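Local coordinates for envelopment polyprotein (PDB 7A56) that probably drives fusion of the viral envelope with a host membrane during entry, as the class II fusion glycoprotein Gc of Schmallenberg virus, caught in its postfusion conformation, at residues G148-S153 with R297-N302; N240-A243 with K248-V251; N255-T260 with Q268-G273; N314-A319 with M324-K329. One frame throughout, in Å; residues are numbered along the deposited sequence.

Interaction 1 (G148-S153 with R297-N302); sequences GWVTFS and RRCFDN
The disulfide of Cys-299 with Cys-179, which ties the loop after strand 293-296 to strand 172-183 of the antiparallel beta framework of this class II fusion protein, lies against Val-150 at the start of strand 150-158. Because Val-150 also makes backbone hydrogen bonds with Cys-179, its side chain sits beside the covalent link. Its CG2 reaches the sulfur SG of Cys-299 at 3.4 Å and also brushes the ring of Phe-300, whereas CG1 makes the closest approach to that ring, 3.7 Å from CE1 of Phe-300. The CA of Val-150 is 7.5 Å from the CA of Cys-299, too far for strand pairing, so side chains bridge the gap. The valine torsion (chi1 -65°) sets CG1 beside the backbone N and CG2 in the cleft between N and carbonyl carbon, which turns CG2 to the sulfur and CG1 to the ring edge.

Phe-300 is met at its rim rather than over a face, since Val-150 CG1 lies near the ring plane. The loop is tied down further by the backbone N of Phe-300, which hydrogen-bonds to Asp-181. Within 297-302, Arg-298 NH2 and Asp-301 OD1 form a salt bridge at 3.3 Å, but the oxygen stands well out of the guanidinium plane, which makes it a purely electrostatic pairing.

The glycine at 148 has a positive phi of 87°, and its carbonyl is turned to the phenylalanine: Gly-148 O approaches the ring edge in plane, 3.6 Å from Phe-300 CZ.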
loop_
_atom_site.group_PDB
_atom_site.type_symbol
_atom_site.label_atom_id
_atom_site.label_comp_id
_atom_site.label_asym_id
_atom_site.label_seq_id
_atom_site.Cartn_x
_atom_site.Cartn_y
_atom_site.Cartn_z
ATOM N N GLY A 148 2.783 25.601 -24.627
ATOM C CA GLY A 148 2.215 24.282 -24.795
ATOM C C GLY A 148 2.376 23.689 -26.187
ATOM O O GLY A 148 2.085 22.510 -26.377
ATOM N N TRP A 149 2.816 24.469 -27.149
ATOM C CA TRP A 149 3.079 23.996 -28.503
ATOM C C TRP A 149 4.533 23.549 -28.597
ATOM O O TRP A 149 5.414 24.173 -27.990
ATOM C CB TRP A 149 2.804 25.126 -29.491
ATOM C CG TRP A 149 1.367 25.465 -29.583
ATOM C CD1 TRP A 149 0.498 25.709 -28.529
ATOM C CD2 TRP A 149 0.597 25.607 -30.777
ATOM N NE1 TRP A 149 -0.756 26.022 -29.013
ATOM C CE2 TRP A 149 -0.730 25.940 -30.384
ATOM C CE3 TRP A 149 0.889 25.466 -32.151
ATOM C CZ2 TRP A 149 -1.753 26.141 -31.308
ATOM C CZ3 TRP A 149 -0.136 25.661 -33.066
ATOM C CH2 TRP A 149 -1.457 26.003 -32.626
ATOM N N VAL A 150 4.798 22.461 -29.348
ATOM C CA VAL A 150 6.184 22.021 -29.507
ATOM C C VAL A 150 6.656 22.583 -30.855
ATOM O O VAL A 150 5.856 22.901 -31.741
ATOM C CB VAL A 150 6.412 20.493 -29.412
ATOM C CG1 VAL A 150 6.074 19.973 -27.965
ATOM C CG2 VAL A 150 5.536 19.743 -30.393
ATOM N N THR A 151 7.965 22.781 -30.991
ATOM C CA THR A 151 8.481 23.426 -32.214
ATOM C C THR A 151 9.181 22.441 -33.140
ATOM O O THR A 151 9.566 21.332 -32.768
ATOM C CB THR A 151 9.451 24.552 -31.863
ATOM O OG1 THR A 151 10.485 24.011 -31.046
ATOM C CG2 THR A 151 8.751 25.665 -31.062
ATOM N N PHE A 152 9.375 22.889 -34.392
ATOM C CA PHE A 152 10.166 22.111 -35.323
ATOM C C PHE A 152 10.823 23.085 -36.291
ATOM O O PHE A 152 10.311 24.182 -36.519
ATOM C CB PHE A 152 9.333 21.095 -36.130
ATOM C CG PHE A 152 8.046 21.667 -36.711
ATOM C CD1 PHE A 152 8.052 22.338 -37.941
ATOM C CD2 PHE A 152 6.826 21.484 -36.031
ATOM C CE1 PHE A 152 6.899 22.866 -38.472
ATOM C CE2 PHE A 152 5.640 22.002 -36.564
ATOM C CZ PHE A 152 5.693 22.713 -37.803
ATOM N N SER A 153 11.963 22.686 -36.846
ATOM C CA SER A 153 12.636 23.592 -37.803
ATOM C C SER A 153 13.660 22.806 -38.614
ATOM O O SER A 153 14.168 21.762 -38.176
ATOM C CB SER A 153 13.325 24.776 -37.112
ATOM O OG SER A 153 14.337 24.312 -36.214
ATOM N N ARG A 297 3.645 14.510 -39.804
ATOM C CA ARG A 297 2.986 13.219 -39.633
ATOM C C ARG A 297 2.718 12.907 -38.174
ATOM O O ARG A 297 1.988 11.945 -37.888
ATOM C CB ARG A 297 3.823 12.082 -40.226
ATOM C CG ARG A 297 3.981 12.137 -41.758
ATOM C CD ARG A 297 5.260 11.363 -42.194
ATOM N NE ARG A 297 5.418 11.518 -43.656
ATOM C CZ ARG A 297 4.869 10.725 -44.595
ATOM N NH1 ARG A 297 4.148 9.651 -44.269
ATOM N NH2 ARG A 297 5.044 11.012 -45.885
ATOM N N ARG A 298 3.297 13.674 -37.259
ATOM C CA ARG A 298 2.996 13.492 -35.849
ATOM C C ARG A 298 3.502 14.737 -35.149
ATOM O O ARG A 298 4.498 15.310 -35.568
ATOM C CB ARG A 298 3.641 12.217 -35.260
ATOM C CG ARG A 298 3.071 11.785 -33.894
ATOM C CD ARG A 298 3.628 10.423 -33.482
ATOM N NE ARG A 298 5.028 10.552 -33.102
ATOM C CZ ARG A 298 5.951 9.597 -33.242
ATOM N NH1 ARG A 298 5.607 8.411 -33.756
ATOM N NH2 ARG A 298 7.225 9.852 -32.912
ATOM N N CYS A 299 2.778 15.181 -34.119
ATOM C CA CYS A 299 3.267 16.289 -33.302
ATOM C C CYS A 299 3.776 15.775 -31.968
ATOM O O CYS A 299 4.989 15.559 -31.776
ATOM C CB CYS A 299 2.166 17.361 -33.104
ATOM S SG CYS A 299 2.764 18.820 -32.175
ATOM N N PHE A 300 2.850 15.562 -31.010
ATOM C CA PHE A 300 3.254 14.929 -29.774
ATOM C C PHE A 300 3.369 13.420 -29.977
ATOM O O PHE A 300 2.733 12.853 -30.859
ATOM C CB PHE A 300 2.195 15.119 -28.656
ATOM C CG PHE A 300 1.879 16.574 -28.263
ATOM C CD1 PHE A 300 2.859 17.560 -28.240
ATOM C CD2 PHE A 300 0.600 16.902 -27.795
ATOM C CE1 PHE A 300 2.559 18.880 -27.834
ATOM C CE2 PHE A 300 0.291 18.230 -27.402
ATOM C CZ PHE A 300 1.266 19.202 -27.394
ATOM N N ASP A 301 4.064 12.752 -29.047
ATOM C CA ASP A 301 3.813 11.336 -28.791
ATOM C C ASP A 301 2.509 11.180 -28.008
ATOM O O ASP A 301 2.209 11.994 -27.140
ATOM C CB ASP A 301 4.931 10.707 -27.952
ATOM C CG ASP A 301 6.295 10.707 -28.672
ATOM O OD1 ASP A 301 6.361 10.136 -29.776
ATOM O OD2 ASP A 301 7.285 11.220 -28.093
ATOM N N ASN A 302 1.720 10.146 -28.315
ATOM C CA ASN A 302 0.469 9.915 -27.565
ATOM C C ASN A 302 0.355 8.426 -27.308
ATOM O O ASN A 302 0.292 7.640 -28.249
ATOM C CB ASN A 302 -0.786 10.408 -28.303
ATOM C CG ASN A 302 -2.074 10.369 -27.414
ATOM O OD1 ASN A 302 -2.083 9.777 -26.300
ATOM N ND2 ASN A 302 -3.127 11.030 -27.877
#

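Interaction 2 (N240-A243 with K248-V251); sequences NIIA and KVYV
Ala-243 O accepts the shortest polar bond of this contact, from Tyr-250 N at 2.8 Å, with an N-H...O angle of 163°. The donor lies close to the extension of the carbonyl bond. The return bond, Ala-243 N to Tyr-250 O, measures 2.9 Å, and its donor is tilted modestly from the carbonyl plane. Together the two bonds identify Ala-243 and Tyr-250 as an antiparallel hydrogen-bonded pair. Ala-243 O is also touched by the tyrosine ring, whose CD1 comes within 3.4 Å with the oxygen near the ring plane, at the edge. The two CB atoms of this pair leave from the same face of the sheet, 4.3 Å apart, after which the hydroxyl end of the tyrosine leads away.

On the opposite face Ile-242 meets two valines. Its CG2 is 3.8 Å from CG1 of Val-249 and 4.1 Å from CG1 of Val-251, thus touching the residues on both sides of Tyr-250. Ile-242 holds CG1 between the backbone N and carbonyl carbon (chi1 59°), and this leaves CG2 beside the N and turned to the valine branches. A CA-H...O contact from Ile-242 CA to Tyr-250 O, at 3.5 Å, adds to the backbone contact.

Outward bonds continue the pairing: Ile-242 bonds to Tyr-190 of strand 187-192, and Val-249 to Asp-313. The short strand axes approach to 4.7 Å but run at 128°, well short of antiparallel, as in a strongly twisted antiparallel beta hairpin inserted between neighbouring strands.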
loop_
_atom_site.group_PDB
_atom_site.type_symbol
_atom_site.label_atom_id
_atom_site.label_comp_id
_atom_site.label_asym_id
_atom_site.label_seq_id
_atom_site.Cartn_x
_atom_site.Cartn_y
_atom_site.Cartn_z
ATOM N N ASN A 240 -3.779 6.200 -5.917
ATOM C CA ASN A 240 -3.424 7.618 -5.923
ATOM C C ASN A 240 -3.976 8.329 -7.153
ATOM O O ASN A 240 -4.453 9.462 -7.061
ATOM C CB ASN A 240 -1.912 7.770 -5.856
ATOM C CG ASN A 240 -1.504 8.538 -4.637
ATOM O OD1 ASN A 240 -1.686 8.072 -3.481
ATOM N ND2 ASN A 240 -1.012 9.756 -4.863
ATOM N N ILE A 241 -3.951 7.669 -8.291
ATOM C CA ILE A 241 -4.473 8.248 -9.530
ATOM C C ILE A 241 -5.448 7.252 -10.126
ATOM O O ILE A 241 -5.203 6.047 -10.120
ATOM C CB ILE A 241 -3.335 8.594 -10.521
ATOM C CG1 ILE A 241 -2.556 9.789 -9.956
ATOM C CG2 ILE A 241 -3.897 8.956 -11.944
ATOM C CD1 ILE A 241 -1.340 10.183 -10.703
ATOM N N ILE A 242 -6.535 7.760 -10.673
ATOM C CA ILE A 242 -7.521 6.923 -11.332
ATOM C C ILE A 242 -7.908 7.527 -12.678
ATOM O O ILE A 242 -7.769 8.728 -12.911
ATOM C CB ILE A 242 -8.803 6.778 -10.467
ATOM C CG1 ILE A 242 -9.395 8.177 -10.207
ATOM C CG2 ILE A 242 -8.468 5.995 -9.195
ATOM C CD1 ILE A 242 -10.830 8.149 -9.558
ATOM N N ALA A 243 -8.509 6.690 -13.517
ATOM C CA ALA A 243 -9.082 7.163 -14.759
ATOM C C ALA A 243 -10.535 6.718 -14.772
ATOM O O ALA A 243 -10.858 5.634 -14.297
ATOM C CB ALA A 243 -8.306 6.648 -15.985
ATOM N N LYS A 248 -17.179 4.236 -14.557
ATOM C CA LYS A 248 -16.325 3.166 -14.047
ATOM C C LYS A 248 -14.907 3.667 -13.789
ATOM O O LYS A 248 -14.396 4.527 -14.526
ATOM C CB LYS A 248 -16.301 1.986 -15.018
ATOM C CG LYS A 248 -17.686 1.352 -15.141
ATOM C CD LYS A 248 -17.858 0.711 -16.494
ATOM C CE LYS A 248 -17.136 -0.623 -16.605
ATOM N NZ LYS A 248 -18.113 -1.765 -16.795
ATOM N N VAL A 249 -14.267 3.081 -12.762
ATOM C CA VAL A 249 -12.974 3.510 -12.244
ATOM C C VAL A 249 -11.921 2.518 -12.709
ATOM O O VAL A 249 -12.052 1.317 -12.467
ATOM C CB VAL A 249 -12.992 3.645 -10.701
ATOM C CG1 VAL A 249 -11.666 4.250 -10.208
ATOM C CG2 VAL A 249 -14.110 4.564 -10.280
ATOM N N TYR A 250 -10.861 3.033 -13.371
ATOM C CA TYR A 250 -9.717 2.299 -13.893
ATOM C C TYR A 250 -8.444 2.697 -13.170
ATOM O O TYR A 250 -8.222 3.864 -12.814
ATOM C CB TYR A 250 -9.499 2.576 -15.411
ATOM C CG TYR A 250 -10.678 2.154 -16.194
ATOM C CD1 TYR A 250 -11.803 2.975 -16.257
ATOM C CD2 TYR A 250 -10.714 0.919 -16.822
ATOM C CE1 TYR A 250 -12.922 2.585 -16.917
ATOM C CE2 TYR A 250 -11.854 0.533 -17.517
ATOM C CZ TYR A 250 -12.930 1.384 -17.566
ATOM O OH TYR A 250 -14.062 1.034 -18.224
ATOM N N VAL A 251 -7.584 1.724 -12.995
ATOM C CA VAL A 251 -6.344 1.948 -12.282
ATOM C C VAL A 251 -5.218 1.311 -13.072
ATOM O O VAL A 251 -5.412 0.321 -13.795
ATOM C CB VAL A 251 -6.384 1.336 -10.850
ATOM C CG1 VAL A 251 -7.466 2.054 -9.940
ATOM C CG2 VAL A 251 -6.697 -0.144 -10.958
#

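Interaction 3 (N255-T260 with Q268-G273); sequences NDLGST and QLYSEG
Leu-257 and Gly-258 form the corners of a type II beta turn from Asp-256 to Ser-259, with the positive phi (91°) at Gly-258 that this turn requires, while Gln-268 begins the short strand facing it. A second turn, type I, runs from Tyr-270 to Gly-273 and reverses the chain into strand 273-275.

The amide of Gln-268 spans the first turn. Its OE1 accepts from Gly-258 N at 2.8 Å; the bond is nearly straight (169°), in the carbonyl plane and on a lone pair. Its NE2 donates to Asp-256 O at 3.1 Å, from well above the plane of that carbonyl. Ser-259 N closes the turn by reaching the same oxygen from the opposite face, also at 3.1 Å. The amide gets this far because the chain is extended beyond CG (chi2 168°). NE2 has another acceptor in Gly-265 O.

Leu-257 lies across the glutamine, its CD1 3.4 Å from Gln-268 OE1, and the same methyl sits over one face of the Tyr-270 ring, toward the rim, 4.3 Å from CG. The opposite face of that ring is covered over its centre by the backbone N of Glu-272. The turn also lies at a subunit boundary, where Asp-256 N and Ser-259 OG bond to Asp-253 of the third subunit.

With the N-H of Gly-258 facing one end of the buried Gln-268 amide and the carbonyls of Asp-256 and Gly-265 facing the other, the end that is oxygen is fixed: a flipped group would set NE2 against the N-H of Gly-258 and OE1 against the carbonyl of Asp-256.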
loop_
_atom_site.group_PDB
_atom_site.type_symbol
_atom_site.label_atom_id
_atom_site.label_comp_id
_atom_site.label_asym_id
_atom_site.label_seq_id
_atom_site.Cartn_x
_atom_site.Cartn_y
_atom_site.Cartn_z
ATOM N N ASN A 255 -0.325 8.734 -16.040
ATOM C CA ASN A 255 0.519 9.897 -15.770
ATOM C C ASN A 255 -0.165 10.830 -14.783
ATOM O O ASN A 255 -1.363 11.113 -14.915
ATOM C CB ASN A 255 0.799 10.709 -17.086
ATOM C CG ASN A 255 1.996 10.187 -17.864
ATOM O OD1 ASN A 255 3.146 10.276 -17.434
ATOM N ND2 ASN A 255 1.731 9.664 -19.027
ATOM N N ASP A 256 0.616 11.413 -13.865
ATOM C CA ASP A 256 0.142 12.581 -13.129
ATOM C C ASP A 256 0.137 13.815 -14.057
ATOM O O ASP A 256 0.768 13.838 -15.132
ATOM C CB ASP A 256 1.040 12.809 -11.877
ATOM C CG ASP A 256 0.332 13.557 -10.740
ATOM O OD1 ASP A 256 -0.680 14.293 -10.954
ATOM O OD2 ASP A 256 0.848 13.398 -9.612
ATOM N N LEU A 257 -0.627 14.837 -13.661
ATOM C CA LEU A 257 -0.712 16.062 -14.453
ATOM C C LEU A 257 0.683 16.648 -14.659
ATOM O O LEU A 257 1.476 16.766 -13.707
ATOM C CB LEU A 257 -1.658 17.065 -13.743
ATOM C CG LEU A 257 -1.845 18.420 -14.474
ATOM C CD1 LEU A 257 -2.535 18.256 -15.848
ATOM C CD2 LEU A 257 -2.658 19.383 -13.614
ATOM N N GLY A 258 1.019 16.975 -15.938
ATOM C CA GLY A 258 2.321 17.511 -16.299
ATOM C C GLY A 258 3.374 16.495 -16.694
ATOM O O GLY A 258 4.423 16.881 -17.220
ATOM N N SER A 259 3.168 15.225 -16.418
ATOM C CA SER A 259 4.090 14.153 -16.797
ATOM C C SER A 259 3.645 13.604 -18.143
ATOM O O SER A 259 2.443 13.415 -18.376
ATOM C CB SER A 259 4.075 13.016 -15.754
ATOM O OG SER A 259 4.611 13.487 -14.526
ATOM N N THR A 260 4.606 13.385 -19.049
ATOM C CA THR A 260 4.259 12.903 -20.392
ATOM C C THR A 260 4.990 11.591 -20.708
ATOM O O THR A 260 5.414 11.333 -21.847
ATOM C CB THR A 260 4.546 13.978 -21.434
ATOM O OG1 THR A 260 5.922 14.333 -21.357
ATOM C CG2 THR A 260 3.662 15.267 -21.194
ATOM N N GLN A 268 -2.626 15.645 -22.427
ATOM C CA GLN A 268 -3.529 15.992 -21.313
ATOM C C GLN A 268 -4.247 17.288 -21.643
ATOM O O GLN A 268 -3.608 18.327 -21.824
ATOM C CB GLN A 268 -2.775 16.133 -19.986
ATOM C CG GLN A 268 -1.947 14.910 -19.630
ATOM C CD GLN A 268 -0.982 15.147 -18.477
ATOM O OE1 GLN A 268 -0.804 16.254 -17.976
ATOM N NE2 GLN A 268 -0.406 14.084 -18.015
ATOM N N LEU A 269 -5.575 17.219 -21.733
ATOM C CA LEU A 269 -6.429 18.375 -21.967
ATOM C C LEU A 269 -7.028 18.804 -20.644
ATOM O O LEU A 269 -7.757 18.024 -20.011
ATOM C CB LEU A 269 -7.538 18.035 -22.959
ATOM C CG LEU A 269 -8.558 19.146 -23.234
ATOM C CD1 LEU A 269 -7.925 20.174 -24.095
ATOM C CD2 LEU A 269 -9.778 18.549 -23.946
ATOM N N TYR A 270 -6.727 20.030 -20.223
ATOM C CA TYR A 270 -7.271 20.541 -18.973
ATOM C C TYR A 270 -7.613 22.016 -19.156
ATOM O O TYR A 270 -7.560 22.563 -20.265
ATOM C CB TYR A 270 -6.312 20.285 -17.801
ATOM C CG TYR A 270 -5.103 21.192 -17.732
ATOM C CD1 TYR A 270 -4.253 21.342 -18.815
ATOM C CD2 TYR A 270 -4.806 21.887 -16.564
ATOM C CE1 TYR A 270 -3.151 22.163 -18.738
ATOM C CE2 TYR A 270 -3.706 22.714 -16.481
ATOM C CZ TYR A 270 -2.888 22.845 -17.564
ATOM O OH TYR A 270 -1.801 23.674 -17.464
ATOM N N SER A 271 -7.982 22.655 -18.043
ATOM C CA SER A 271 -8.612 23.971 -18.090
ATOM C C SER A 271 -7.795 24.952 -18.912
ATOM O O SER A 271 -8.338 25.683 -19.747
ATOM C CB SER A 271 -8.812 24.508 -16.666
ATOM O OG SER A 271 -7.587 24.611 -15.941
ATOM N N GLU A 272 -6.480 24.942 -18.728
ATOM C CA GLU A 272 -5.622 25.969 -19.297
ATOM C C GLU A 272 -5.075 25.622 -20.680
ATOM O O GLU A 272 -4.381 26.454 -21.272
ATOM C CB GLU A 272 -4.474 26.258 -18.327
ATOM C CG GLU A 272 -4.961 26.490 -16.903
ATOM C CD GLU A 272 -4.072 27.444 -16.147
ATOM O OE1 GLU A 272 -4.569 28.515 -15.741
ATOM O OE2 GLU A 272 -2.872 27.128 -15.981
ATOM N N GLY A 273 -5.373 24.434 -21.212
ATOM C CA GLY A 273 -4.860 24.048 -22.513
ATOM C C GLY A 273 -4.524 22.579 -22.599
ATOM O O GLY A 273 -5.157 21.770 -21.903
#

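Interaction 4 (N314-A319 with M324-K329); sequences NTLTIA and MEVHKK
With chi1 at -68°, His-327 carries its CG beside the backbone N and lays its ring under Ala-319, while Lys-328 runs straight to CE and bends only at chi4 (76°) to bring its amine to Thr-315. Ala-319 CB stands 3.5 Å from the centroid of the His-327 ring and 15° off its normal, a CH-pi contact over one face. The ring is held from its edge as well: His-327 NE2 donates in plane to Glu-325 OE1 at 2.7 Å, on the anti side of the carboxylate.

These side chains decorate an antiparallel beta hairpin of strands 316-318 and 325-328. Thr-317 and His-327 are its hydrogen-bonded pair, with both N...O distances 3.0 Å, and Leu-316 with Lys-328 and Ile-318 with Val-326 are the flanking non-hydrogen-bonded pairs. On the face of these flanking pairs, Leu-316 CD2 packs 4.0 Å from Val-326 CG1, and Ile-318 CG2 lies 4.0 Å from Met-324 SD. Strand 325-328 also bonds through Val-326 to Ala-113.

At the far end Lys-329 N donates to Thr-315 O at 2.9 Å. Thr-315 OG1 receives Lys-328 NZ at 2.8 Å and is hydrogen-bonded to Asp-313 too.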
loop_
_atom_site.group_PDB
_atom_site.type_symbol
_atom_site.label_atom_id
_atom_site.label_comp_id
_atom_site.label_asym_id
_atom_site.label_seq_id
_atom_site.Cartn_x
_atom_site.Cartn_y
_atom_site.Cartn_z
ATOM N N ASN A 314 -13.633 -2.966 -9.871
ATOM C CA ASN A 314 -15.023 -3.042 -9.437
ATOM C C ASN A 314 -15.214 -2.731 -7.961
ATOM O O ASN A 314 -16.345 -2.449 -7.571
ATOM C CB ASN A 314 -15.615 -4.416 -9.708
ATOM C CG ASN A 314 -16.077 -4.540 -11.109
ATOM O OD1 ASN A 314 -15.551 -5.338 -11.880
ATOM N ND2 ASN A 314 -17.037 -3.701 -11.484
ATOM N N THR A 315 -14.151 -2.708 -7.153
ATOM C CA THR A 315 -14.352 -2.338 -5.751
ATOM C C THR A 315 -14.507 -0.842 -5.582
ATOM O O THR A 315 -14.942 -0.392 -4.517
ATOM C CB THR A 315 -13.194 -2.834 -4.890
ATOM O OG1 THR A 315 -11.995 -2.082 -5.157
ATOM C CG2 THR A 315 -12.969 -4.380 -5.092
ATOM N N LEU A 316 -14.181 -0.042 -6.618
ATOM C CA LEU A 316 -14.268 1.411 -6.506
ATOM C C LEU A 316 -15.541 1.900 -7.177
ATOM O O LEU A 316 -15.878 1.462 -8.286
ATOM C CB LEU A 316 -13.066 2.122 -7.179
ATOM C CG LEU A 316 -11.691 1.735 -6.618
ATOM C CD1 LEU A 316 -10.505 2.205 -7.452
ATOM C CD2 LEU A 316 -11.504 2.246 -5.186
ATOM N N THR A 317 -16.193 2.872 -6.550
ATOM C CA THR A 317 -17.379 3.482 -7.134
ATOM C C THR A 317 -17.302 4.973 -6.892
ATOM O O THR A 317 -16.735 5.439 -5.898
ATOM C CB THR A 317 -18.714 2.951 -6.526
ATOM O OG1 THR A 317 -18.759 3.247 -5.121
ATOM C CG2 THR A 317 -18.878 1.453 -6.725
ATOM N N ILE A 318 -17.864 5.727 -7.814
ATOM C CA ILE A 318 -17.914 7.172 -7.681
ATOM C C ILE A 318 -19.153 7.540 -6.885
ATOM O O ILE A 318 -20.279 7.250 -7.307
ATOM C CB ILE A 318 -17.891 7.854 -9.070
ATOM C CG1 ILE A 318 -16.586 7.495 -9.725
ATOM C CG2 ILE A 318 -18.053 9.319 -8.874
ATOM C CD1 ILE A 318 -16.576 7.625 -11.262
ATOM N N ALA A 319 -18.949 8.188 -5.726
ATOM C CA ALA A 319 -20.019 8.731 -4.900
ATOM C C ALA A 319 -20.335 10.198 -5.197
ATOM O O ALA A 319 -21.508 10.591 -5.176
ATOM C CB ALA A 319 -19.652 8.559 -3.423
ATOM N N MET A 324 -14.598 15.632 -5.811
ATOM C CA MET A 324 -15.193 14.330 -6.124
ATOM C C MET A 324 -14.924 13.366 -4.969
ATOM O O MET A 324 -13.933 13.539 -4.307
ATOM C CB MET A 324 -14.588 13.742 -7.407
ATOM C CG MET A 324 -15.387 12.534 -7.810
ATOM S SD MET A 324 -14.846 11.606 -9.211
ATOM C CE MET A 324 -13.266 11.029 -8.707
ATOM N N GLU A 325 -15.727 12.313 -4.782
ATOM C CA GLU A 325 -15.520 11.327 -3.710
ATOM C C GLU A 325 -15.618 9.908 -4.260
ATOM O O GLU A 325 -16.525 9.601 -5.041
ATOM C CB GLU A 325 -16.535 11.523 -2.594
ATOM C CG GLU A 325 -16.351 10.546 -1.430
ATOM C CD GLU A 325 -17.084 10.978 -0.165
ATOM O OE1 GLU A 325 -18.008 10.239 0.276
ATOM O OE2 GLU A 325 -16.710 12.039 0.393
ATOM N N VAL A 326 -14.644 9.068 -3.910
ATOM C CA VAL A 326 -14.629 7.673 -4.321
ATOM C C VAL A 326 -14.758 6.800 -3.063
ATOM O O VAL A 326 -14.149 7.092 -2.011
ATOM C CB VAL A 326 -13.366 7.321 -5.114
ATOM C CG1 VAL A 326 -13.301 5.809 -5.503
ATOM C CG2 VAL A 326 -13.282 8.293 -6.391
ATOM N N HIS A 327 -15.548 5.727 -3.198
ATOM C CA HIS A 327 -15.760 4.729 -2.129
ATOM C C HIS A 327 -15.135 3.418 -2.570
ATOM O O HIS A 327 -15.170 3.088 -3.763
ATOM C CB HIS A 327 -17.245 4.527 -1.873
ATOM C CG HIS A 327 -17.910 5.714 -1.271
ATOM N ND1 HIS A 327 -19.254 5.746 -0.980
ATOM C CD2 HIS A 327 -17.409 6.899 -0.853
ATOM C CE1 HIS A 327 -19.557 6.897 -0.413
ATOM N NE2 HIS A 327 -18.459 7.627 -0.343
ATOM N N LYS A 328 -14.498 2.709 -1.626
ATOM C CA LYS A 328 -13.908 1.401 -1.881
ATOM C C LYS A 328 -14.592 0.371 -0.974
ATOM O O LYS A 328 -14.656 0.555 0.249
ATOM C CB LYS A 328 -12.402 1.366 -1.606
ATOM C CG LYS A 328 -11.790 0.008 -1.988
ATOM C CD LYS A 328 -10.287 -0.075 -1.771
ATOM C CE LYS A 328 -9.797 -1.503 -2.029
ATOM N NZ LYS A 328 -9.722 -1.839 -3.516
ATOM N N LYS A 329 -15.066 -0.714 -1.601
ATOM C CA LYS A 329 -15.493 -1.919 -0.910
ATOM C C LYS A 329 -14.276 -2.725 -0.481
ATOM O O LYS A 329 -13.362 -2.996 -1.269
ATOM C CB LYS A 329 -16.377 -2.759 -1.822
ATOM C CG LYS A 329 -17.627 -2.036 -2.251
ATOM C CD LYS A 329 -18.619 -2.958 -2.945
ATOM C CE LYS A 329 -18.862 -2.522 -4.409
ATOM N NZ LYS A 329 -20.013 -3.243 -5.042
#

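Interactions 2 and 4 are both beta hairpins near the centre of the chain and pack on each other, Val-249 CG1 lying 3.6 Å from Leu-316 CD1; Ile-242, Val-249, Leu-316 and Val-326 are the buried apolar part they share, while the Thr-317 and Ala-319 side of interaction 4 is exposed. Interaction 4 adds a histidine-carboxylate bond and a lysine-threonine bond. Interaction 3 meets interaction 2 through Ile-241 CD1 and Asp-256 CA; there a side-chain amide replaces strand pairing at the border with the third subunit. Interaction 1, centred about 37 Å from the chain centre, relies on apolar contact beside a disulfide, with Arg-297 against the second subunit and a weak Thr-151 bond to the third.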